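Local coordinates for protein response regulator receiver modulated diguanylate cyclase with PAS/PAC sensor (Desulfovibrio desulfuricans subsp. desulfuricans, PDB 3CG0) that probably acts in signal transduction as a diguanylate cyclase controlled by phosphorylation of its receiver domain, the part of the protein in this chain, at residues 11-16 with 38-43; 56-61 with 83-88; 32-37 with 117-122. All coordinates share one frame; numbering follows the deposited sequence.

Interaction 1. Residues 11-16 with 38-43; sequences GVLIVE and GVFDNG
Leu-13 and Phe-40 meet on one face of the sheet, their side chains crossing at about a right angle. The leucine offers its CD1 methyl and CG to the aromatic carbon CE2, with CD1 3.9 Å from CE2. Phe-40 carries its ring anti to its own carbonyl carbon (chi1 -57°), which turns CD2 and CE2 back along the strand toward Leu-13 instead of toward Val-15, its partner in register. Ile-14 and Val-39 behave differently on the other face: they stand side by side and point the same way, and Val-39 CG2 lies 4.0 Å from Ile-14 CD1 and equally close to Ile-14 CB.

Between these two layers the strands run parallel, joined by alternating backbone bonds. Ile-14 uses both of its peptide groups, giving its N-H to Gly-38 O (3.0 Å) and taking the N-H of Phe-40 on its O (2.8 Å). Glu-16 N then bonds to Phe-40 O at 2.8 Å, nearly straight at 172°, and so carries the pairing to the C-terminal ends of the strands.

The contact closes a beta-alpha-beta unit of the receiver fold. The connecting helix 19-32 lies against Ile-14 through Leu-25 and Leu-29, helix 43-53 packs on Phe-40 through Ala-46 and Cys-49, and strand 57-61 flanks 11-15 on the side away from 35-40.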
loop_
_atom_site.group_PDB
_atom_site.type_symbol
_atom_site.label_atom_id
_atom_site.label_comp_id
_atom_site.label_asym_id
_atom_site.label_seq_id
_atom_site.Cartn_x
_atom_site.Cartn_y
_atom_site.Cartn_z
ATOM N N GLY C 11 21.182 -5.149 -13.300
ATOM C CA GLY C 11 22.498 -5.738 -13.513
ATOM C C GLY C 11 22.527 -7.238 -13.287
ATOM O O GLY C 11 22.349 -7.710 -12.169
ATOM N N VAL C 12 22.775 -7.980 -14.359
ATOM C CA VAL C 12 22.683 -9.432 -14.345
ATOM C C VAL C 12 24.082 -10.075 -14.316
ATOM O O VAL C 12 24.969 -9.684 -15.061
ATOM C CB VAL C 12 21.833 -9.935 -15.550
ATOM C CG1 VAL C 12 21.631 -11.436 -15.502
ATOM C CG2 VAL C 12 20.450 -9.223 -15.584
ATOM N N LEU C 13 24.269 -11.050 -13.434
ATOM C CA LEU C 13 25.519 -11.801 -13.348
ATOM C C LEU C 13 25.230 -13.243 -13.776
ATOM O O LEU C 13 24.269 -13.837 -13.298
ATOM C CB LEU C 13 26.052 -11.709 -11.917
ATOM C CG LEU C 13 27.253 -12.492 -11.378
ATOM C CD1 LEU C 13 27.998 -11.641 -10.369
ATOM C CD2 LEU C 13 26.829 -13.783 -10.726
ATOM N N ILE C 14 26.029 -13.789 -14.698
ATOM C CA ILE C 14 25.789 -15.130 -15.246
ATOM C C ILE C 14 26.882 -16.094 -14.774
ATOM O O ILE C 14 28.065 -15.777 -14.832
ATOM C CB ILE C 14 25.756 -15.134 -16.787
ATOM C CG1 ILE C 14 24.672 -14.196 -17.327
ATOM C CG2 ILE C 14 25.527 -16.543 -17.333
ATOM C CD1 ILE C 14 24.669 -14.098 -18.852
ATOM N N VAL C 15 26.469 -17.249 -14.269
ATOM C CA VAL C 15 27.385 -18.307 -13.879
ATOM C C VAL C 15 27.016 -19.527 -14.714
ATOM O O VAL C 15 25.975 -20.143 -14.492
ATOM C CB VAL C 15 27.272 -18.650 -12.386
ATOM C CG1 VAL C 15 28.479 -19.467 -11.937
ATOM C CG2 VAL C 15 27.172 -17.408 -11.553
ATOM N N GLU C 16 27.868 -19.865 -15.680
ATOM C CA GLU C 16 27.519 -20.835 -16.706
ATOM C C GLU C 16 28.784 -21.450 -17.281
ATOM O O GLU C 16 29.686 -20.720 -17.706
ATOM C CB GLU C 16 26.729 -20.129 -17.808
ATOM C CG GLU C 16 26.498 -20.941 -19.063
ATOM C CD GLU C 16 25.447 -22.010 -18.875
ATOM O OE1 GLU C 16 24.316 -21.667 -18.459
ATOM O OE2 GLU C 16 25.753 -23.189 -19.153
ATOM N N GLY C 38 28.858 -9.503 -15.553
ATOM C CA GLY C 38 29.920 -10.495 -15.592
ATOM C C GLY C 38 29.420 -11.845 -16.025
ATOM O O GLY C 38 28.246 -12.169 -15.839
ATOM N N VAL C 39 30.313 -12.624 -16.633
ATOM C CA VAL C 39 30.022 -14.005 -17.009
ATOM C C VAL C 39 31.155 -14.888 -16.469
ATOM O O VAL C 39 32.338 -14.639 -16.746
ATOM C CB VAL C 39 29.830 -14.194 -18.526
ATOM C CG1 VAL C 39 29.596 -15.665 -18.861
ATOM C CG2 VAL C 39 28.635 -13.386 -19.025
ATOM N N PHE C 40 30.781 -15.898 -15.679
ATOM C CA PHE C 40 31.752 -16.734 -14.987
ATOM C C PHE C 40 31.493 -18.197 -15.299
ATOM O O PHE C 40 30.347 -18.592 -15.504
ATOM C CB PHE C 40 31.670 -16.479 -13.482
ATOM C CG PHE C 40 31.892 -15.043 -13.099
ATOM C CD1 PHE C 40 33.179 -14.540 -12.975
ATOM C CD2 PHE C 40 30.820 -14.191 -12.875
ATOM C CE1 PHE C 40 33.406 -13.216 -12.634
ATOM C CE2 PHE C 40 31.041 -12.856 -12.526
ATOM C CZ PHE C 40 32.333 -12.372 -12.410
ATOM N N ASP C 41 32.557 -18.996 -15.349
ATOM C CA ASP C 41 32.428 -20.424 -15.661
ATOM C C ASP C 41 32.709 -21.318 -14.459
ATOM O O ASP C 41 32.281 -22.466 -14.418
ATOM C CB ASP C 41 33.279 -20.824 -16.881
ATOM C CG ASP C 41 34.790 -20.669 -16.650
ATOM O OD1 ASP C 41 35.552 -21.213 -17.474
ATOM O OD2 ASP C 41 35.223 -20.008 -15.678
ATOM N N ASN C 42 33.453 -20.787 -13.501
ATOM C CA ASN C 42 33.609 -21.427 -12.208
ATOM C C ASN C 42 32.986 -20.546 -11.128
ATOM O O ASN C 42 33.082 -19.314 -11.183
ATOM C CB ASN C 42 35.084 -21.765 -11.914
ATOM C CG ASN C 42 35.827 -20.645 -11.217
ATOM O OD1 ASN C 42 36.282 -20.803 -10.085
ATOM N ND2 ASN C 42 35.941 -19.501 -11.883
ATOM N N GLY C 43 32.341 -21.186 -10.160
ATOM C CA GLY C 43 31.589 -20.478 -9.134
ATOM C C GLY C 43 32.364 -19.655 -8.122
ATOM O O GLY C 43 31.870 -18.615 -7.670
#

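Interaction 2. Residues 56-61 with 83-88; sequences DIALVD and LPIIFI
Ile-86 stands beside Leu-59, the two side chains pointing the same way from neighbouring parallel strands. From its root outward, Ile-86 CB rests 3.8 Å from Leu-59 CD2. Its CG1 is directed anti to the carbonyl carbon (chi1 -52°) and passes close to Ile-57 CD1. The terminal CD1 touches two residues of the other strand, 3.8 Å from Ile-57 CD1 and 4.2 Å from Leu-59 CD2. One isoleucine thereby bridges alternate positions of strand 57-61.

The opposite face is filled by Ala-58, whose CB meets Leu-83 CD2 and Ile-85 CD1, and by Val-60, which lies alongside Phe-87. Within its own strand, Ile-85 CG2 sits over the centre of the Phe-87 ring, 4.1 Å above its plane. Backbone bonds run between these layers: Ala-58 N to Pro-84 O, Ile-86 N to Ala-58 O, and Val-60 N to Ile-86 O (3.1 Å).

At the C-terminal end Asp-61, the predicted phosphorylation site and unmodified here, crosses Ile-88 at about a right angle, with OD2 4.0 Å from Ile-88 CG2. Its OD1 accepts a bond from Met-63 N, while Lys-111 forms a long, weak ion pair with OD2.

Helix 70-80 packs on the face of Ala-58 and Ile-85, helix 115-132 on that of Leu-59 and Ile-86, and strand 11-15 adjoins 57-61.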
loop_
_atom_site.group_PDB
_atom_site.type_symbol
_atom_site.label_atom_id
_atom_site.label_comp_id
_atom_site.label_asym_id
_atom_site.label_seq_id
_atom_site.Cartn_x
_atom_site.Cartn_y
_atom_site.Cartn_z
ATOM N N ASP C 56 22.000 -7.058 -9.497
ATOM C CA ASP C 56 20.641 -7.109 -8.979
ATOM C C ASP C 56 20.130 -8.548 -8.917
ATOM O O ASP C 56 19.197 -8.840 -8.184
ATOM C CB ASP C 56 19.704 -6.254 -9.844
ATOM C CG ASP C 56 20.008 -4.764 -9.741
ATOM O OD1 ASP C 56 20.804 -4.254 -10.555
ATOM O OD2 ASP C 56 19.466 -4.108 -8.829
ATOM N N ILE C 57 20.743 -9.436 -9.695
ATOM C CA ILE C 57 20.298 -10.824 -9.826
ATOM C C ILE C 57 21.427 -11.696 -10.403
ATOM O O ILE C 57 22.324 -11.195 -11.075
ATOM C CB ILE C 57 19.001 -10.932 -10.703
ATOM C CG1 ILE C 57 18.376 -12.327 -10.603
ATOM C CG2 ILE C 57 19.269 -10.511 -12.156
ATOM C CD1 ILE C 57 16.948 -12.406 -11.016
ATOM N N ALA C 58 21.382 -12.993 -10.118
ATOM C CA ALA C 58 22.371 -13.932 -10.625
ATOM C C ALA C 58 21.667 -15.085 -11.314
ATOM O O ALA C 58 20.730 -15.661 -10.751
ATOM C CB ALA C 58 23.246 -14.446 -9.480
ATOM N N LEU C 59 22.101 -15.404 -12.536
ATOM C CA LEU C 59 21.610 -16.583 -13.247
ATOM C C LEU C 59 22.653 -17.667 -13.121
ATOM O O LEU C 59 23.777 -17.476 -13.549
ATOM C CB LEU C 59 21.340 -16.275 -14.722
ATOM C CG LEU C 59 20.380 -15.134 -15.074
ATOM C CD1 LEU C 59 20.057 -15.192 -16.547
ATOM C CD2 LEU C 59 19.109 -15.184 -14.252
ATOM N N VAL C 60 22.291 -18.791 -12.505
ATOM C CA VAL C 60 23.263 -19.840 -12.164
ATOM C C VAL C 60 22.898 -21.139 -12.869
ATOM O O VAL C 60 21.721 -21.544 -12.868
ATOM C CB VAL C 60 23.362 -20.067 -10.618
ATOM C CG1 VAL C 60 24.406 -21.150 -10.268
ATOM C CG2 VAL C 60 23.737 -18.778 -9.891
ATOM N N ASP C 61 23.883 -21.796 -13.486
ATOM C CA ASP C 61 23.603 -23.118 -14.034
ATOM C C ASP C 61 23.626 -24.113 -12.903
ATOM O O ASP C 61 24.630 -24.239 -12.185
ATOM C CB ASP C 61 24.556 -23.541 -15.148
ATOM C CG ASP C 61 23.931 -24.582 -16.074
ATOM O OD1 ASP C 61 23.575 -25.687 -15.608
ATOM O OD2 ASP C 61 23.761 -24.287 -17.273
ATOM N N LEU C 83 21.612 -11.666 -3.323
ATOM C CA LEU C 83 21.136 -11.741 -4.687
ATOM C C LEU C 83 19.988 -12.720 -4.757
ATOM O O LEU C 83 20.048 -13.800 -4.158
ATOM C CB LEU C 83 22.251 -12.242 -5.617
ATOM C CG LEU C 83 23.128 -11.306 -6.451
ATOM C CD1 LEU C 83 23.388 -9.970 -5.772
ATOM C CD2 LEU C 83 24.443 -11.999 -6.798
ATOM N N PRO C 84 18.926 -12.345 -5.479
ATOM C CA PRO C 84 17.953 -13.313 -5.946
ATOM C C PRO C 84 18.584 -14.236 -6.988
ATOM O O PRO C 84 19.440 -13.812 -7.757
ATOM C CB PRO C 84 16.891 -12.464 -6.630
ATOM C CG PRO C 84 17.169 -11.061 -6.266
ATOM C CD PRO C 84 18.597 -10.968 -5.874
ATOM N N ILE C 85 18.107 -15.473 -7.028
ATOM C CA ILE C 85 18.676 -16.519 -7.839
ATOM C C ILE C 85 17.631 -17.115 -8.754
ATOM O O ILE C 85 16.561 -17.520 -8.297
ATOM C CB ILE C 85 19.216 -17.670 -6.947
ATOM C CG1 ILE C 85 20.300 -17.150 -5.987
ATOM C CG2 ILE C 85 19.738 -18.821 -7.811
ATOM C CD1 ILE C 85 21.418 -16.331 -6.657
ATOM N N ILE C 86 17.955 -17.180 -10.039
ATOM C CA ILE C 86 17.223 -18.042 -10.951
ATOM C C ILE C 86 18.190 -19.110 -11.411
ATOM O O ILE C 86 19.310 -18.796 -11.826
ATOM C CB ILE C 86 16.667 -17.264 -12.155
ATOM C CG1 ILE C 86 15.871 -16.055 -11.660
ATOM C CG2 ILE C 86 15.822 -18.183 -13.067
ATOM C CD1 ILE C 86 15.195 -15.276 -12.748
ATOM N N PHE C 87 17.791 -20.375 -11.289
ATOM C CA PHE C 87 18.642 -21.456 -11.766
ATOM C C PHE C 87 18.387 -21.711 -13.227
ATOM O O PHE C 87 17.247 -21.721 -13.670
ATOM C CB PHE C 87 18.419 -22.753 -11.000
ATOM C CG PHE C 87 19.120 -22.814 -9.681
ATOM C CD1 PHE C 87 20.514 -22.872 -9.604
ATOM C CD2 PHE C 87 18.380 -22.874 -8.510
ATOM C CE1 PHE C 87 21.135 -22.948 -8.389
ATOM C CE2 PHE C 87 19.001 -22.950 -7.275
ATOM C CZ PHE C 87 20.372 -22.980 -7.209
ATOM N N ILE C 88 19.463 -21.916 -13.968
ATOM C CA ILE C 88 19.396 -22.354 -15.358
ATOM C C ILE C 88 19.552 -23.870 -15.369
ATOM O O ILE C 88 20.534 -24.404 -14.843
ATOM C CB ILE C 88 20.490 -21.669 -16.218
ATOM C CG1 ILE C 88 20.423 -20.135 -16.078
ATOM C CG2 ILE C 88 20.393 -22.111 -17.664
ATOM C CD1 ILE C 88 19.071 -19.505 -16.483
#

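Interaction 3. Residues 32-37 with 117-122; sequences LGYDVL and TLHRSI
Tyr-34 reaches from just before strand 35-40 to helix 115-132, joining two parts of the CheY-like receiver fold that lie far apart in sequence. Its ring and hydroxyl meet His-119 and Ile-122, which are neighbours on one side of the helix. Ile-122 slides past the tyrosine in the opposite direction: its CG2 comes to 3.7 Å from Tyr-34 CE1, and CD1 lies over one ring face, 4.1 Å above the plane and offset toward the rim. The imidazole of His-119 approaches the far end of the tyrosine rim to rim, with the two planes at 44° and neither ring over the other.

Leu-32 completes the first shell. Its two methyls both rest on the CB of His-119 from the same side, with Leu-32 CD2 3.8 Å from His-119 CB. Leu-32 CD1 also touches Leu-118 CD2 at 4.1 Å. The same CD1 methyl lies at the edge of the Tyr-34 ring, in its plane.

Further out, Gly-33, with positive phi, is where the chain leaves helix 19-32 and turns toward the strand; the residues before and after it, Leu-32 and Tyr-34, both face helix 115-132. Leu-29 of helix 19-32 packs against both Tyr-34 and Ile-122. Elsewhere on helix 115-132, Arg-120 forms a salt bridge through NE with Asp-116 of the second subunit, so this helix also takes part in the assembly.

With its CG anti to the backbone N (chi1 172°), His-119 carries its ring to the end of the tyrosine, and ND1 lies 2.7 Å from Tyr-34 OH in a weak hydrogen bond, bent to 121° at the proton.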
loop_
_atom_site.group_PDB
_atom_site.type_symbol
_atom_site.label_atom_id
_atom_site.label_comp_id
_atom_site.label_asym_id
_atom_site.label_seq_id
_atom_site.Cartn_x
_atom_site.Cartn_y
_atom_site.Cartn_z
ATOM N N LEU C 32 17.014 -7.589 -24.393
ATOM C CA LEU C 32 15.925 -7.198 -23.509
ATOM C C LEU C 32 16.201 -5.830 -22.881
ATOM O O LEU C 32 15.273 -5.124 -22.473
ATOM C CB LEU C 32 15.677 -8.272 -22.438
ATOM C CG LEU C 32 15.005 -9.569 -22.930
ATOM C CD1 LEU C 32 15.143 -10.695 -21.919
ATOM C CD2 LEU C 32 13.526 -9.354 -23.282
ATOM N N GLY C 33 17.478 -5.462 -22.817
ATOM C CA GLY C 33 17.882 -4.161 -22.298
ATOM C C GLY C 33 18.787 -4.231 -21.078
ATOM O O GLY C 33 19.452 -3.242 -20.742
ATOM N N TYR C 34 18.816 -5.397 -20.429
ATOM C CA TYR C 34 19.583 -5.608 -19.202
ATOM C C TYR C 34 21.075 -5.409 -19.403
ATOM O O TYR C 34 21.619 -5.719 -20.455
ATOM C CB TYR C 34 19.349 -7.019 -18.645
ATOM C CG TYR C 34 17.916 -7.331 -18.291
ATOM C CD1 TYR C 34 17.310 -6.757 -17.174
ATOM C CD2 TYR C 34 17.172 -8.223 -19.061
ATOM C CE1 TYR C 34 15.986 -7.041 -16.850
ATOM C CE2 TYR C 34 15.858 -8.521 -18.742
ATOM C CZ TYR C 34 15.273 -7.929 -17.635
ATOM O OH TYR C 34 13.972 -8.224 -17.326
ATOM N N ASP C 35 21.733 -4.886 -18.381
ATOM C CA ASP C 35 23.180 -4.791 -18.386
ATOM C C ASP C 35 23.732 -6.096 -17.816
ATOM O O ASP C 35 23.412 -6.459 -16.687
ATOM C CB ASP C 35 23.614 -3.592 -17.534
ATOM C CG ASP C 35 25.094 -3.249 -17.684
ATOM O OD1 ASP C 35 25.798 -3.835 -18.539
ATOM O OD2 ASP C 35 25.559 -2.372 -16.928
ATOM N N VAL C 36 24.532 -6.824 -18.594
ATOM C CA VAL C 36 25.241 -7.979 -18.023
ATOM C C VAL C 36 26.638 -7.611 -17.540
ATOM O O VAL C 36 27.505 -7.156 -18.294
ATOM C CB VAL C 36 25.093 -9.333 -18.833
ATOM C CG1 VAL C 36 24.430 -9.128 -20.181
ATOM C CG2 VAL C 36 26.404 -10.152 -18.897
ATOM N N LEU C 37 26.806 -7.782 -16.238
ATOM C CA LEU C 37 27.936 -7.258 -15.497
ATOM C C LEU C 37 29.131 -8.205 -15.516
ATOM O O LEU C 37 30.285 -7.765 -15.473
ATOM C CB LEU C 37 27.498 -6.992 -14.053
ATOM C CG LEU C 37 26.915 -5.637 -13.610
ATOM C CD1 LEU C 37 26.139 -4.882 -14.680
ATOM C CD2 LEU C 37 26.010 -5.867 -12.440
ATOM N N THR C 117 10.015 -15.324 -21.041
ATOM C CA THR C 117 10.002 -15.937 -19.715
ATOM C C THR C 117 11.165 -15.401 -18.886
ATOM O O THR C 117 11.008 -15.089 -17.709
ATOM C CB THR C 117 10.117 -17.472 -19.786
ATOM O OG1 THR C 117 9.392 -17.954 -20.922
ATOM C CG2 THR C 117 9.559 -18.109 -18.518
ATOM N N LEU C 118 12.325 -15.296 -19.523
ATOM C CA LEU C 118 13.525 -14.735 -18.924
ATOM C C LEU C 118 13.268 -13.326 -18.392
ATOM O O LEU C 118 13.620 -13.014 -17.256
ATOM C CB LEU C 118 14.646 -14.718 -19.969
ATOM C CG LEU C 118 16.010 -14.155 -19.607
ATOM C CD1 LEU C 118 16.538 -14.914 -18.420
ATOM C CD2 LEU C 118 16.948 -14.254 -20.809
ATOM N N HIS C 119 12.626 -12.495 -19.208
ATOM C CA HIS C 119 12.348 -11.114 -18.844
ATOM C C HIS C 119 11.395 -10.970 -17.655
ATOM O O HIS C 119 11.642 -10.169 -16.755
ATOM C CB HIS C 119 11.794 -10.350 -20.041
ATOM C CG HIS C 119 11.315 -8.978 -19.697
ATOM N ND1 HIS C 119 12.164 -7.982 -19.264
ATOM C CD2 HIS C 119 10.072 -8.441 -19.695
ATOM C CE1 HIS C 119 11.469 -6.886 -19.020
ATOM N NE2 HIS C 119 10.196 -7.138 -19.273
ATOM N N ARG C 120 10.315 -11.748 -17.660
ATOM C CA ARG C 120 9.317 -11.713 -16.589
ATOM C C ARG C 120 9.830 -12.303 -15.272
ATOM O O ARG C 120 9.493 -11.803 -14.199
ATOM C CB ARG C 120 8.007 -12.406 -17.018
ATOM C CG ARG C 120 7.241 -11.714 -18.158
ATOM C CD ARG C 120 7.233 -10.191 -18.005
ATOM N NE ARG C 120 6.254 -9.517 -18.861
ATOM C CZ ARG C 120 6.134 -8.193 -18.958
ATOM N NH1 ARG C 120 5.214 -7.661 -19.756
ATOM N NH2 ARG C 120 6.933 -7.393 -18.260
ATOM N N SER C 121 10.637 -13.362 -15.361
ATOM C CA SER C 121 11.261 -13.974 -14.187
ATOM C C SER C 121 12.152 -13.005 -13.448
ATOM O O SER C 121 12.064 -12.899 -12.230
ATOM C CB SER C 121 12.086 -15.177 -14.601
ATOM O OG SER C 121 11.305 -16.017 -15.403
ATOM N N ILE C 122 12.988 -12.290 -14.198
ATOM C CA ILE C 122 13.907 -11.286 -13.646
ATOM C C ILE C 122 13.160 -10.113 -13.006
ATOM O O ILE C 122 13.499 -9.690 -11.894
ATOM C CB ILE C 122 14.904 -10.796 -14.736
ATOM C CG1 ILE C 122 15.848 -11.938 -15.135
ATOM C CG2 ILE C 122 15.698 -9.606 -14.265
ATOM C CD1 ILE C 122 16.955 -11.531 -16.099
#

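Overall arrangement
Interactions 1 and 2 belong to the same parallel sheet, their centres about 9 Å apart, and are joined where strands 11-15 and 57-61 meet: Leu-13 O lies 2.8 Å from Leu-59 N, a probable hydrogen bond. Interaction 3 shares strand 35-40 with interaction 1, and Val-12 O approaches Leu-37 N at 2.9 Å. It also reaches interaction 2 through helix 115-132, where Ser-121 CB packs 3.6 Å from Ile-86 CD1. At the C-terminal ends of the neighbouring strands 11-15 and 57-61, Glu-16 of interaction 1 comes close to Asp-61 of interaction 2, the predicted phosphoacceptor. Such a pairing of acids is consistent with the phosphorylation site of receiver domains.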